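Erythrocyte membrane protein 1 (Plasmodium falciparum, PDB 6S8T) is a PfEMP1 adhesin, represented here by its ICAM-1-binding DBLbeta domain, and probably binds host receptors at the surface of human cells. Local coordinates at residues H139-D144 against E250-A255; L126-V131 against Q208-I213; D144-A149 against W261-C266; S32-A37 against Y245-E250. All coordinates share one frame; numbering follows the deposited sequence.

Overall arrangement
Contacts 1 and 3 lie in the core and join the same two helices, 137-163 and 246-268, with centres about 12 Å apart. In contact 3 the helices touch through alanines and a methionine; in contact 1 they stand further apart and one indole bridges the gap. Contact 2 is partly buried: a histidine of helix 202-221 meets L126 and V128 at the start of helix 128-132, and L126, just before the helix, also packs against D144, the residue shared by contacts 1 and 3. Contact 4 lies at the surface, where the loop 32-37 meets the start of helix 246-268. Its chemistry is polar, and its R34 forms a salt bridge with D251, linking it to contact 1.

Contact 1: residues H139-D144 against E250-A255; sequences HSLLGD and EDWWEA
L141 and L142, the two residues that meet W252, lead up to D144, whose OD1 is gripped by both S68 OG and N122 ND2 while its OD2 takes the backbone N of N69. These polar bonds tie helix 137-163 to the loop residues S68 and N69 and to helix 121-124 through N122. D144 does not touch W252; the contact itself is apolar. Its centre is the indole of W252. The CG of W252 lies anti to the backbone N (chi1 -174°), which sends the ring out from helix 246-268 with its six-membered half foremost. L141 CD2 comes over one face as a CH-pi contact, 4.2 Å from the centroid of that ring and 18° off its normal. The methyl is not centred but shifted toward the rim, and W252 CZ2 is the atom nearest to it at 3.9 Å. L142 approaches differently: its backbone N lies at the ring edge, near the ring plane, 4.0 Å from W252 CZ2. Its CB touches the same carbon at 4.1 Å. Both helices belong to the all-helical core of the Duffy-binding-like fold, and here they are well separated, with the CA atoms of L142 and W252 9.7 Å apart. The indole spans that distance, and all three touching residues are buried. Next along helix 246-268, W253 NE1 bonds to D289 OD2.

Contact 2: residues L126-V131 against Q208-I213; sequences LNVSWV and QGHLQI
H210 leans from helix 202-221 against L126 and V128. Its CB lies 4.2 Å from V128 CG1, and the two side chains cross at about a right angle. One bond beyond the ring carbon CG, ND1 meets the same V128 methyl at 4.0 Å, in an approach oblique to the ring. On the other branch CD2 faces L126, with the backbone N of that residue at 3.7 Å and its CB slightly farther. At the tip L126 O stands over one ring face, 3.7 Å above the plane and displaced toward the rim, close to CE1 and NE2. NE2 also makes a weak hydrogen bond to E124 O, at the end of helix 121-124. This stretch of the Duffy-binding-like fold holds a classic N-cap: N127 OD1 accepts from W130 N at 2.9 Å, in the carbonyl plane, and starts helix 128-132. The N127 amide is placed for this by CG lying anti to its own backbone N (chi1 -179°). Toward the surface, V128 CB rests 4.3 Å from I213 CG2, while inward L126 packs on I214 and D144.

Contact 3: residues D144-A149 against W261-C266; sequences DVQLAA and WRAMQC
Q146 and A149 of helix 137-163 lie against A263 and M264 of helix 246-268, a close helix pair in the core of the Duffy-binding-like fold. The axes of the two short segments approach to 8.3 Å and run in roughly the same direction, with a crossing angle of -33°. A149 and A263 add little bulk to the interface: their CB atoms lie 4.5 Å apart, and the CA of A263 comes within 5.7 Å of that of Q146. Among the apolar contacts, the shortest is between the methyl carbons A149 CB and M264 CE, at 3.6 Å. M264 stays extended beyond CG (chi2 179°), which lays CG and CE both along A149. A263 CB lies 4.1 Å from Q146 CB. A second kind of contact sets carbons against backbone oxygens: A263 CB lies 3.6 Å from Q146 O. The polar end of Q146 turns along the partner helix, where NE2 bonds to Q259 O. Covalent bonding is added by C266, which forms a disulfide with C61 and fastens helix 246-268 to an earlier part of the chain. Helix 172-194 covers the pair through L189 on A149 and S185 and F186 on M264. M264 CG packs tightly on A149 O, at 3.3 Å.

Contact 4: residues S32-A37 against Y245-E250; sequences SKRGLA and YKQLRE
The guanidinium of R34 and the amide of Q247 meet with their planes 78° apart, nearly perpendicular. Q247 OE1 lies at the guanidinium edge, in its plane, and R34 NH2 comes within 2.9 Å of it, but the angle is too poor for a hydrogen bond and the closeness is better read as a polar contact. NH2 also lies alongside the stem of the glutamine, 3.5 Å from Q247 CG and 3.6 Å from Q247 CB. The two side chains cross at about a right angle, R34 bending at chi3 (-59°) and Q247 staying extended beyond CG. The stronger partner of the arginine lies one turn further along helix 246-268: R34 NH1 forms a salt bridge with D251 OD1. E250 OE1 is 4.9 Å from R34 NH1, so any pull between these opposite charges is probably weak and long-range; E250 OE2 has its own salt bridge, to R196. The guanidinium thus lies across the first turns of the helix, with D251 holding NH1 and Q247 beside NH2. Y245 occupies the N-cap position, and the carboxylate of D238 takes up backbone N-H groups of the first turn, L248 N through OD2 and Q247 N weakly through OD1. This is a surface junction of the Duffy-binding-like domain, where the loop that leaves helix 16-32 passes the start of helix 246-268. L36 packs on both, touching Q28 and A31 of the former and E254 and A255 of the latter, while R249 faces helix 202-221 and bonds to Q208.

Contact 1: residues H139-D144 against E250-A255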
loop_
_atom_site.group_PDB
_atom_site.type_symbol
_atom_site.label_atom_id
_atom_site.label_comp_id
_atom_site.label_asym_id
_atom_site.label_seq_id
_atom_site.Cartn_x
_atom_site.Cartn_y
_atom_site.Cartn_z
ATOM N N HIS A 139 25.462 4.321 6.619
ATOM C CA HIS A 139 24.861 4.847 7.837
ATOM C C HIS A 139 24.083 6.135 7.608
ATOM O O HIS A 139 23.070 6.363 8.279
ATOM C CB HIS A 139 25.947 5.084 8.889
ATOM C CG HIS A 139 26.828 3.895 9.122
ATOM N ND1 HIS A 139 26.436 2.815 9.883
ATOM C CD2 HIS A 139 28.080 3.614 8.690
ATOM C CE1 HIS A 139 27.409 1.923 9.914
ATOM N NE2 HIS A 139 28.418 2.383 9.197
ATOM N N SER A 140 24.530 6.984 6.680
ATOM C CA SER A 140 23.815 8.228 6.415
ATOM C C SER A 140 22.472 7.976 5.741
ATOM O O SER A 140 21.515 8.725 5.972
ATOM C CB SER A 140 24.675 9.158 5.558
ATOM O OG SER A 140 25.876 9.507 6.225
ATOM N N LEU A 141 22.376 6.935 4.908
ATOM C CA LEU A 141 21.108 6.637 4.250
ATOM C C LEU A 141 20.060 6.172 5.251
ATOM O O LEU A 141 18.881 6.527 5.130
ATOM C CB LEU A 141 21.309 5.584 3.159
ATOM C CG LEU A 141 20.040 5.135 2.425
ATOM C CD1 LEU A 141 19.389 6.307 1.713
ATOM C CD2 LEU A 141 20.343 4.013 1.443
ATOM N N LEU A 142 20.468 5.382 6.249
ATOM C CA LEU A 142 19.516 4.888 7.241
ATOM C C LEU A 142 18.897 6.034 8.033
ATOM O O LEU A 142 17.714 5.980 8.392
ATOM C CB LEU A 142 20.203 3.898 8.181
ATOM C CG LEU A 142 19.350 3.371 9.338
ATOM C CD1 LEU A 142 18.139 2.627 8.807
ATOM C CD2 LEU A 142 20.169 2.484 10.266
ATOM N N GLY A 143 19.677 7.080 8.311
ATOM C CA GLY A 143 19.142 8.211 9.052
ATOM C C GLY A 143 17.985 8.885 8.339
ATOM O O GLY A 143 16.959 9.188 8.952
ATOM N N ASP A 144 18.126 9.115 7.033
ATOM C CA ASP A 144 17.056 9.764 6.283
ATOM C C ASP A 144 15.872 8.830 6.061
ATOM O O ASP A 144 14.729 9.294 5.975
ATOM C CB ASP A 144 17.593 10.291 4.952
ATOM C CG ASP A 144 17.978 11.765 5.019
ATOM O OD1 ASP A 144 17.153 12.576 5.499
ATOM O OD2 ASP A 144 19.106 12.111 4.604
ATOM N N GLU A 250 18.168 -5.012 -2.206
ATOM C CA GLU A 250 17.404 -6.007 -1.459
ATOM C C GLU A 250 18.117 -6.392 -0.168
ATOM O O GLU A 250 17.481 -6.527 0.885
ATOM C CB GLU A 250 17.160 -7.252 -2.320
ATOM C CG GLU A 250 16.112 -7.085 -3.416
ATOM C CD GLU A 250 16.067 -8.257 -4.393
ATOM O OE1 GLU A 250 16.957 -9.135 -4.334
ATOM O OE2 GLU A 250 15.137 -8.297 -5.228
ATOM N N ASP A 251 19.440 -6.571 -0.233
ATOM C CA ASP A 251 20.195 -6.981 0.947
ATOM C C ASP A 251 20.264 -5.862 1.984
ATOM O O ASP A 251 20.147 -6.120 3.188
ATOM C CB ASP A 251 21.597 -7.428 0.538
ATOM C CG ASP A 251 21.589 -8.698 -0.311
ATOM O OD1 ASP A 251 20.505 -9.275 -0.530
ATOM O OD2 ASP A 251 22.676 -9.117 -0.759
ATOM N N TRP A 252 20.458 -4.616 1.539
ATOM C CA TRP A 252 20.460 -3.494 2.476
ATOM C C TRP A 252 19.131 -3.396 3.214
ATOM O O TRP A 252 19.102 -3.113 4.417
ATOM C CB TRP A 252 20.761 -2.183 1.746
ATOM C CG TRP A 252 20.930 -1.000 2.673
ATOM C CD1 TRP A 252 22.099 -0.530 3.198
ATOM C CD2 TRP A 252 19.892 -0.150 3.185
ATOM N NE1 TRP A 252 21.855 0.562 3.999
ATOM C CE2 TRP A 252 20.508 0.814 4.008
ATOM C CE3 TRP A 252 18.503 -0.111 3.027
ATOM C CZ2 TRP A 252 19.784 1.805 4.670
ATOM C CZ3 TRP A 252 17.785 0.876 3.685
ATOM C CH2 TRP A 252 18.427 1.818 4.498
ATOM N N TRP A 253 18.020 -3.634 2.514
ATOM C CA TRP A 253 16.724 -3.613 3.182
ATOM C C TRP A 253 16.619 -4.729 4.216
ATOM O O TRP A 253 16.145 -4.496 5.335
ATOM C CB TRP A 253 15.595 -3.710 2.152
ATOM C CG TRP A 253 14.232 -3.662 2.775
ATOM C CD1 TRP A 253 13.345 -4.697 2.891
ATOM C CD2 TRP A 253 13.607 -2.528 3.392
ATOM N NE1 TRP A 253 12.205 -4.272 3.532
ATOM C CE2 TRP A 253 12.343 -2.946 3.850
ATOM C CE3 TRP A 253 13.993 -1.198 3.595
ATOM C CZ2 TRP A 253 11.460 -2.083 4.500
ATOM C CZ3 TRP A 253 13.115 -0.341 4.244
ATOM C CH2 TRP A 253 11.864 -0.788 4.686
ATOM N N GLU A 254 17.076 -5.940 3.871
ATOM C CA GLU A 254 17.028 -7.053 4.818
ATOM C C GLU A 254 17.838 -6.758 6.072
ATOM O O GLU A 254 17.460 -7.164 7.177
ATOM C CB GLU A 254 17.542 -8.334 4.160
ATOM C CG GLU A 254 16.577 -8.949 3.172
ATOM C CD GLU A 254 15.252 -9.294 3.815
ATOM O OE1 GLU A 254 15.259 -9.973 4.869
ATOM O OE2 GLU A 254 14.206 -8.868 3.277
ATOM N N ALA A 255 18.965 -6.063 5.916
ATOM C CA ALA A 255 19.834 -5.778 7.049
ATOM C C ALA A 255 19.255 -4.719 7.980
ATOM O O ALA A 255 19.559 -4.726 9.178
ATOM C CB ALA A 255 21.210 -5.335 6.549
#

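Contact 2: residues L126-V131 against Q208-I213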
loop_
_atom_site.group_PDB
_atom_site.type_symbol
_atom_site.label_atom_id
_atom_site.label_comp_id
_atom_site.label_asym_id
_atom_site.label_seq_id
_atom_site.Cartn_x
_atom_site.Cartn_y
_atom_site.Cartn_z
ATOM N N LEU A 126 17.666 14.869 -1.808
ATOM C CA LEU A 126 18.939 14.530 -1.191
ATOM C C LEU A 126 20.095 15.212 -1.917
ATOM O O LEU A 126 20.045 15.461 -3.124
ATOM C CB LEU A 126 19.154 13.015 -1.194
ATOM C CG LEU A 126 18.398 12.163 -0.172
ATOM C CD1 LEU A 126 18.740 10.694 -0.353
ATOM C CD2 LEU A 126 18.712 12.614 1.248
ATOM N N ASN A 127 21.140 15.521 -1.157
ATOM C CA ASN A 127 22.424 15.945 -1.710
ATOM C C ASN A 127 23.333 14.723 -1.679
ATOM O O ASN A 127 23.846 14.348 -0.621
ATOM C CB ASN A 127 23.009 17.110 -0.918
ATOM C CG ASN A 127 24.333 17.593 -1.483
ATOM O OD1 ASN A 127 25.395 17.075 -1.136
ATOM N ND2 ASN A 127 24.274 18.590 -2.358
ATOM N N VAL A 128 23.521 14.094 -2.842
ATOM C CA VAL A 128 24.243 12.828 -2.910
ATOM C C VAL A 128 25.694 12.970 -2.475
ATOM O O VAL A 128 26.327 11.975 -2.107
ATOM C CB VAL A 128 24.160 12.237 -4.333
ATOM C CG1 VAL A 128 22.714 11.944 -4.701
ATOM C CG2 VAL A 128 24.795 13.186 -5.342
ATOM N N SER A 129 26.245 14.185 -2.509
ATOM C CA SER A 129 27.603 14.386 -2.015
ATOM C C SER A 129 27.657 14.249 -0.499
ATOM O O SER A 129 28.541 13.577 0.043
ATOM C CB SER A 129 28.131 15.753 -2.453
ATOM O OG SER A 129 28.269 15.818 -3.861
ATOM N N TRP A 130 26.708 14.875 0.205
ATOM C CA TRP A 130 26.702 14.807 1.664
ATOM C C TRP A 130 26.489 13.382 2.158
ATOM O O TRP A 130 26.941 13.029 3.254
ATOM C CB TRP A 130 25.624 15.732 2.230
ATOM C CG TRP A 130 25.956 17.197 2.137
ATOM C CD1 TRP A 130 27.145 17.751 1.752
ATOM C CD2 TRP A 130 25.083 18.294 2.436
ATOM N NE1 TRP A 130 27.065 19.121 1.795
ATOM C CE2 TRP A 130 25.810 19.480 2.210
ATOM C CE3 TRP A 130 23.757 18.388 2.870
ATOM C CZ2 TRP A 130 25.255 20.744 2.405
ATOM C CZ3 TRP A 130 23.208 19.645 3.065
ATOM C CH2 TRP A 130 23.956 20.804 2.831
ATOM N N VAL A 131 25.815 12.549 1.367
ATOM C CA VAL A 131 25.555 11.177 1.784
ATOM C C VAL A 131 26.787 10.294 1.597
ATOM O O VAL A 131 27.034 9.394 2.408
ATOM C CB VAL A 131 24.340 10.622 1.019
ATOM C CG1 VAL A 131 24.007 9.210 1.481
ATOM C CG2 VAL A 131 23.140 11.538 1.195
ATOM N N GLN A 208 14.408 8.139 -7.364
ATOM C CA GLN A 208 15.119 6.930 -7.765
ATOM C C GLN A 208 16.514 7.243 -8.290
ATOM O O GLN A 208 17.421 6.414 -8.160
ATOM C CB GLN A 208 14.314 6.169 -8.815
ATOM C CG GLN A 208 13.055 5.522 -8.272
ATOM C CD GLN A 208 13.351 4.495 -7.195
ATOM O OE1 GLN A 208 14.337 3.758 -7.276
ATOM N NE2 GLN A 208 12.502 4.449 -6.171
ATOM N N GLY A 209 16.708 8.425 -8.877
ATOM C CA GLY A 209 18.025 8.777 -9.381
ATOM C C GLY A 209 19.040 8.968 -8.271
ATOM O O GLY A 209 20.215 8.623 -8.424
ATOM N N HIS A 210 18.600 9.521 -7.137
ATOM C CA HIS A 210 19.493 9.684 -5.997
ATOM C C HIS A 210 19.924 8.334 -5.440
ATOM O O HIS A 210 21.092 8.151 -5.078
ATOM C CB HIS A 210 18.813 10.516 -4.911
ATOM C CG HIS A 210 18.506 11.921 -5.324
ATOM N ND1 HIS A 210 19.161 12.555 -6.358
ATOM C CD2 HIS A 210 17.613 12.818 -4.841
ATOM C CE1 HIS A 210 18.686 13.780 -6.494
ATOM N NE2 HIS A 210 17.745 13.965 -5.586
ATOM N N LEU A 211 18.998 7.374 -5.371
ATOM C CA LEU A 211 19.327 6.067 -4.810
ATOM C C LEU A 211 20.295 5.303 -5.707
ATOM O O LEU A 211 21.159 4.569 -5.210
ATOM C CB LEU A 211 18.052 5.254 -4.584
ATOM C CG LEU A 211 17.041 5.831 -3.591
ATOM C CD1 LEU A 211 15.832 4.911 -3.459
ATOM C CD2 LEU A 211 17.692 6.064 -2.238
ATOM N N GLN A 212 20.171 5.457 -7.026
ATOM C CA GLN A 212 21.085 4.769 -7.931
ATOM C C GLN A 212 22.515 5.271 -7.778
ATOM O O GLN A 212 23.463 4.494 -7.940
ATOM C CB GLN A 212 20.612 4.927 -9.373
ATOM C CG GLN A 212 19.274 4.265 -9.636
ATOM C CD GLN A 212 18.702 4.623 -10.991
ATOM O OE1 GLN A 212 17.588 4.220 -11.332
ATOM N NE2 GLN A 212 19.461 5.387 -11.772
ATOM N N ILE A 213 22.693 6.553 -7.462
ATOM C CA ILE A 213 24.039 7.069 -7.234
ATOM C C ILE A 213 24.553 6.642 -5.865
ATOM O O ILE A 213 25.723 6.272 -5.719
ATOM C CB ILE A 213 24.060 8.598 -7.399
ATOM C CG1 ILE A 213 23.725 8.982 -8.841
ATOM C CG2 ILE A 213 25.414 9.163 -7.002
ATOM C CD1 ILE A 213 23.698 10.471 -9.080
#

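Contact 3: residues D144-A149 against W261-C266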
loop_
_atom_site.group_PDB
_atom_site.type_symbol
_atom_site.label_atom_id
_atom_site.label_comp_id
_atom_site.label_asym_id
_atom_site.label_seq_id
_atom_site.Cartn_x
_atom_site.Cartn_y
_atom_site.Cartn_z
ATOM N N ASP A 144 18.126 9.115 7.033
ATOM C CA ASP A 144 17.056 9.764 6.283
ATOM C C ASP A 144 15.872 8.830 6.061
ATOM O O ASP A 144 14.729 9.294 5.975
ATOM C CB ASP A 144 17.593 10.291 4.952
ATOM C CG ASP A 144 17.978 11.765 5.019
ATOM O OD1 ASP A 144 17.153 12.576 5.499
ATOM O OD2 ASP A 144 19.106 12.111 4.604
ATOM N N VAL A 145 16.116 7.521 5.969
ATOM C CA VAL A 145 15.011 6.575 5.844
ATOM C C VAL A 145 14.235 6.491 7.153
ATOM O O VAL A 145 13.000 6.410 7.155
ATOM C CB VAL A 145 15.532 5.196 5.398
ATOM C CG1 VAL A 145 14.418 4.160 5.448
ATOM C CG2 VAL A 145 16.114 5.280 3.998
ATOM N N GLN A 146 14.943 6.512 8.287
ATOM C CA GLN A 146 14.263 6.481 9.577
ATOM C C GLN A 146 13.534 7.788 9.861
ATOM O O GLN A 146 12.474 7.777 10.498
ATOM C CB GLN A 146 15.261 6.176 10.695
ATOM C CG GLN A 146 15.748 4.734 10.718
ATOM C CD GLN A 146 16.705 4.462 11.861
ATOM O OE1 GLN A 146 17.771 5.070 11.949
ATOM N NE2 GLN A 146 16.325 3.553 12.749
ATOM N N LEU A 147 14.080 8.918 9.405
ATOM C CA LEU A 147 13.381 10.187 9.573
ATOM C C LEU A 147 12.088 10.209 8.769
ATOM O O LEU A 147 11.047 10.655 9.269
ATOM C CB LEU A 147 14.285 11.351 9.164
ATOM C CG LEU A 147 13.643 12.738 9.238
ATOM C CD1 LEU A 147 13.364 13.132 10.682
ATOM C CD2 LEU A 147 14.515 13.779 8.556
ATOM N N ALA A 148 12.129 9.724 7.526
ATOM C CA ALA A 148 10.921 9.688 6.710
ATOM C C ALA A 148 9.891 8.729 7.292
ATOM O O ALA A 148 8.692 9.033 7.307
ATOM C CB ALA A 148 11.267 9.301 5.273
ATOM N N ALA A 149 10.340 7.574 7.795
ATOM C CA ALA A 149 9.411 6.595 8.351
ATOM C C ALA A 149 8.710 7.130 9.596
ATOM O O ALA A 149 7.509 6.901 9.785
ATOM C CB ALA A 149 10.149 5.296 8.668
ATOM N N TRP A 261 11.255 -0.074 10.987
ATOM C CA TRP A 261 9.984 -0.263 11.681
ATOM C C TRP A 261 10.039 0.251 13.115
ATOM O O TRP A 261 9.012 0.684 13.652
ATOM C CB TRP A 261 9.584 -1.738 11.662
ATOM C CG TRP A 261 8.310 -2.028 12.404
ATOM C CD1 TRP A 261 8.180 -2.724 13.570
ATOM C CD2 TRP A 261 6.988 -1.617 12.034
ATOM N NE1 TRP A 261 6.859 -2.783 13.943
ATOM C CE2 TRP A 261 6.107 -2.104 13.020
ATOM C CE3 TRP A 261 6.464 -0.886 10.964
ATOM C CZ2 TRP A 261 4.731 -1.887 12.967
ATOM C CZ3 TRP A 261 5.098 -0.670 10.912
ATOM C CH2 TRP A 261 4.248 -1.170 11.907
ATOM N N ARG A 262 11.214 0.209 13.748
ATOM C CA ARG A 262 11.347 0.762 15.093
ATOM C C ARG A 262 11.088 2.263 15.098
ATOM O O ARG A 262 10.528 2.802 16.060
ATOM C CB ARG A 262 12.735 0.457 15.655
ATOM C CG ARG A 262 12.824 -0.851 16.419
ATOM C CD ARG A 262 14.242 -1.107 16.908
ATOM N NE ARG A 262 14.841 0.081 17.512
ATOM C CZ ARG A 262 14.734 0.407 18.796
ATOM N NH1 ARG A 262 14.045 -0.366 19.624
ATOM N NH2 ARG A 262 15.316 1.507 19.254
ATOM N N ALA A 263 11.492 2.956 14.031
ATOM C CA ALA A 263 11.238 4.388 13.943
ATOM C C ALA A 263 9.747 4.684 13.856
ATOM O O ALA A 263 9.289 5.718 14.355
ATOM C CB ALA A 263 11.975 4.978 12.741
ATOM N N MET A 264 8.978 3.786 13.236
ATOM C CA MET A 264 7.529 3.929 13.181
ATOM C C MET A 264 6.852 3.501 14.477
ATOM O O MET A 264 5.754 3.986 14.778
ATOM C CB MET A 264 6.967 3.127 12.002
ATOM C CG MET A 264 7.352 3.685 10.634
ATOM S SD MET A 264 6.697 2.714 9.260
ATOM C CE MET A 264 6.888 3.856 7.895
ATOM N N GLN A 265 7.481 2.616 15.254
ATOM C CA GLN A 265 6.902 2.204 16.527
ATOM C C GLN A 265 6.886 3.330 17.554
ATOM O O GLN A 265 6.118 3.255 18.521
ATOM C CB GLN A 265 7.661 1.002 17.096
ATOM C CG GLN A 265 7.420 -0.306 16.358
ATOM C CD GLN A 265 8.164 -1.475 16.985
ATOM O OE1 GLN A 265 9.284 -1.324 17.475
ATOM N NE2 GLN A 265 7.537 -2.646 16.979
ATOM N N CYS A 266 7.714 4.365 17.373
ATOM C CA CYS A 266 7.713 5.488 18.307
ATOM C C CYS A 266 6.352 6.167 18.364
ATOM O O CYS A 266 5.946 6.661 19.422
ATOM C CB CYS A 266 8.782 6.508 17.915
ATOM S SG CYS A 266 10.484 5.918 17.990
#

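Contact 4: residues S32-A37 against Y245-E250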
loop_
_atom_site.group_PDB
_atom_site.type_symbol
_atom_site.label_atom_id
_atom_site.label_comp_id
_atom_site.label_asym_id
_atom_site.label_seq_id
_atom_site.Cartn_x
_atom_site.Cartn_y
_atom_site.Cartn_z
ATOM N N SER A 32 22.634 -13.575 3.312
ATOM C CA SER A 32 23.739 -14.116 4.102
ATOM C C SER A 32 24.868 -14.614 3.211
ATOM O O SER A 32 26.045 -14.507 3.573
ATOM C CB SER A 32 23.245 -15.251 5.002
ATOM O OG SER A 32 22.375 -14.773 6.012
ATOM N N LYS A 33 24.529 -15.172 2.047
ATOM C CA LYS A 33 25.553 -15.641 1.122
ATOM C C LYS A 33 26.348 -14.494 0.514
ATOM O O LYS A 33 27.424 -14.729 -0.044
ATOM C CB LYS A 33 24.916 -16.478 0.010
ATOM C CG LYS A 33 24.198 -17.723 0.501
ATOM C CD LYS A 33 23.483 -18.433 -0.639
ATOM C CE LYS A 33 22.700 -19.633 -0.131
ATOM N NZ LYS A 33 21.907 -20.285 -1.210
ATOM N N ARG A 34 25.846 -13.271 0.610
ATOM C CA ARG A 34 26.516 -12.089 0.078
ATOM C C ARG A 34 26.960 -11.216 1.254
ATOM O O ARG A 34 27.560 -11.756 2.190
ATOM C CB ARG A 34 25.601 -11.404 -0.929
ATOM C CG ARG A 34 25.382 -12.219 -2.195
ATOM C CD ARG A 34 24.291 -11.633 -3.072
ATOM N NE ARG A 34 23.010 -11.553 -2.376
ATOM C CZ ARG A 34 21.829 -11.590 -2.986
ATOM N NH1 ARG A 34 20.708 -11.506 -2.279
ATOM N NH2 ARG A 34 21.771 -11.722 -4.303
ATOM N N GLY A 35 26.692 -9.913 1.256
ATOM C CA GLY A 35 27.216 -9.051 2.298
ATOM C C GLY A 35 26.180 -8.493 3.251
ATOM O O GLY A 35 26.206 -7.300 3.565
ATOM N N LEU A 36 25.271 -9.348 3.727
ATOM C CA LEU A 36 24.257 -8.909 4.681
ATOM C C LEU A 36 24.888 -8.328 5.940
ATOM O O LEU A 36 24.385 -7.347 6.501
ATOM C CB LEU A 36 23.340 -10.078 5.037
ATOM C CG LEU A 36 22.363 -9.910 6.201
ATOM C CD1 LEU A 36 21.262 -8.929 5.851
ATOM C CD2 LEU A 36 21.780 -11.257 6.594
ATOM N N ALA A 37 25.994 -8.917 6.397
ATOM C CA ALA A 37 26.629 -8.448 7.624
ATOM C C ALA A 37 27.304 -7.096 7.433
ATOM O O ALA A 37 27.329 -6.281 8.361
ATOM C CB ALA A 37 27.640 -9.479 8.117
ATOM N N TYR A 245 21.326 -2.176 -9.357
ATOM C CA TYR A 245 21.775 -2.630 -8.036
ATOM C C TYR A 245 20.663 -3.362 -7.286
ATOM O O TYR A 245 20.524 -3.226 -6.070
ATOM C CB TYR A 245 22.318 -1.468 -7.202
ATOM C CG TYR A 245 23.347 -0.627 -7.924
ATOM C CD1 TYR A 245 24.665 -1.054 -8.038
ATOM C CD2 TYR A 245 23.000 0.591 -8.492
ATOM C CE1 TYR A 245 25.608 -0.287 -8.700
ATOM C CE2 TYR A 245 23.935 1.363 -9.154
ATOM C CZ TYR A 245 25.235 0.921 -9.256
ATOM O OH TYR A 245 26.167 1.687 -9.915
ATOM N N LYS A 246 19.879 -4.155 -8.024
ATOM C CA LYS A 246 18.721 -4.835 -7.445
ATOM C C LYS A 246 19.099 -5.635 -6.203
ATOM O O LYS A 246 18.463 -5.504 -5.150
ATOM C CB LYS A 246 18.080 -5.754 -8.489
ATOM C CG LYS A 246 17.071 -6.738 -7.906
ATOM C CD LYS A 246 16.938 -7.990 -8.762
ATOM C CE LYS A 246 16.086 -7.748 -9.994
ATOM N NZ LYS A 246 14.647 -7.604 -9.644
ATOM N N GLN A 247 20.137 -6.472 -6.311
ATOM C CA GLN A 247 20.497 -7.356 -5.205
ATOM C C GLN A 247 21.070 -6.578 -4.027
ATOM O O GLN A 247 20.733 -6.857 -2.871
ATOM C CB GLN A 247 21.490 -8.420 -5.684
ATOM C CG GLN A 247 20.926 -9.366 -6.737
ATOM C CD GLN A 247 21.910 -10.449 -7.148
ATOM O OE1 GLN A 247 21.564 -11.629 -7.191
ATOM N NE2 GLN A 247 23.143 -10.051 -7.455
ATOM N N LEU A 248 21.941 -5.601 -4.297
ATOM C CA LEU A 248 22.520 -4.804 -3.220
ATOM C C LEU A 248 21.452 -4.040 -2.447
ATOM O O LEU A 248 21.577 -3.854 -1.231
ATOM C CB LEU A 248 23.557 -3.835 -3.787
ATOM C CG LEU A 248 24.369 -3.020 -2.777
ATOM C CD1 LEU A 248 25.258 -3.934 -1.942
ATOM C CD2 LEU A 248 25.197 -1.955 -3.482
ATOM N N ARG A 249 20.394 -3.594 -3.127
ATOM C CA ARG A 249 19.331 -2.863 -2.447
ATOM C C ARG A 249 18.389 -3.795 -1.692
ATOM O O ARG A 249 17.860 -3.413 -0.641
ATOM C CB ARG A 249 18.562 -2.014 -3.459
ATOM C CG ARG A 249 19.424 -0.947 -4.117
ATOM C CD ARG A 249 18.805 -0.423 -5.401
ATOM N NE ARG A 249 17.638 0.416 -5.158
ATOM C CZ ARG A 249 17.029 1.131 -6.100
ATOM N NH1 ARG A 249 17.484 1.103 -7.346
ATOM N NH2 ARG A 249 15.969 1.874 -5.798
ATOM N N GLU A 250 18.168 -5.012 -2.206
ATOM C CA GLU A 250 17.404 -6.007 -1.459
ATOM C C GLU A 250 18.117 -6.392 -0.168
ATOM O O GLU A 250 17.481 -6.527 0.885
ATOM C CB GLU A 250 17.160 -7.252 -2.320
ATOM C CG GLU A 250 16.112 -7.085 -3.416
ATOM C CD GLU A 250 16.067 -8.257 -4.393
ATOM O OE1 GLU A 250 16.957 -9.135 -4.334
ATOM O OE2 GLU A 250 15.137 -8.297 -5.228
#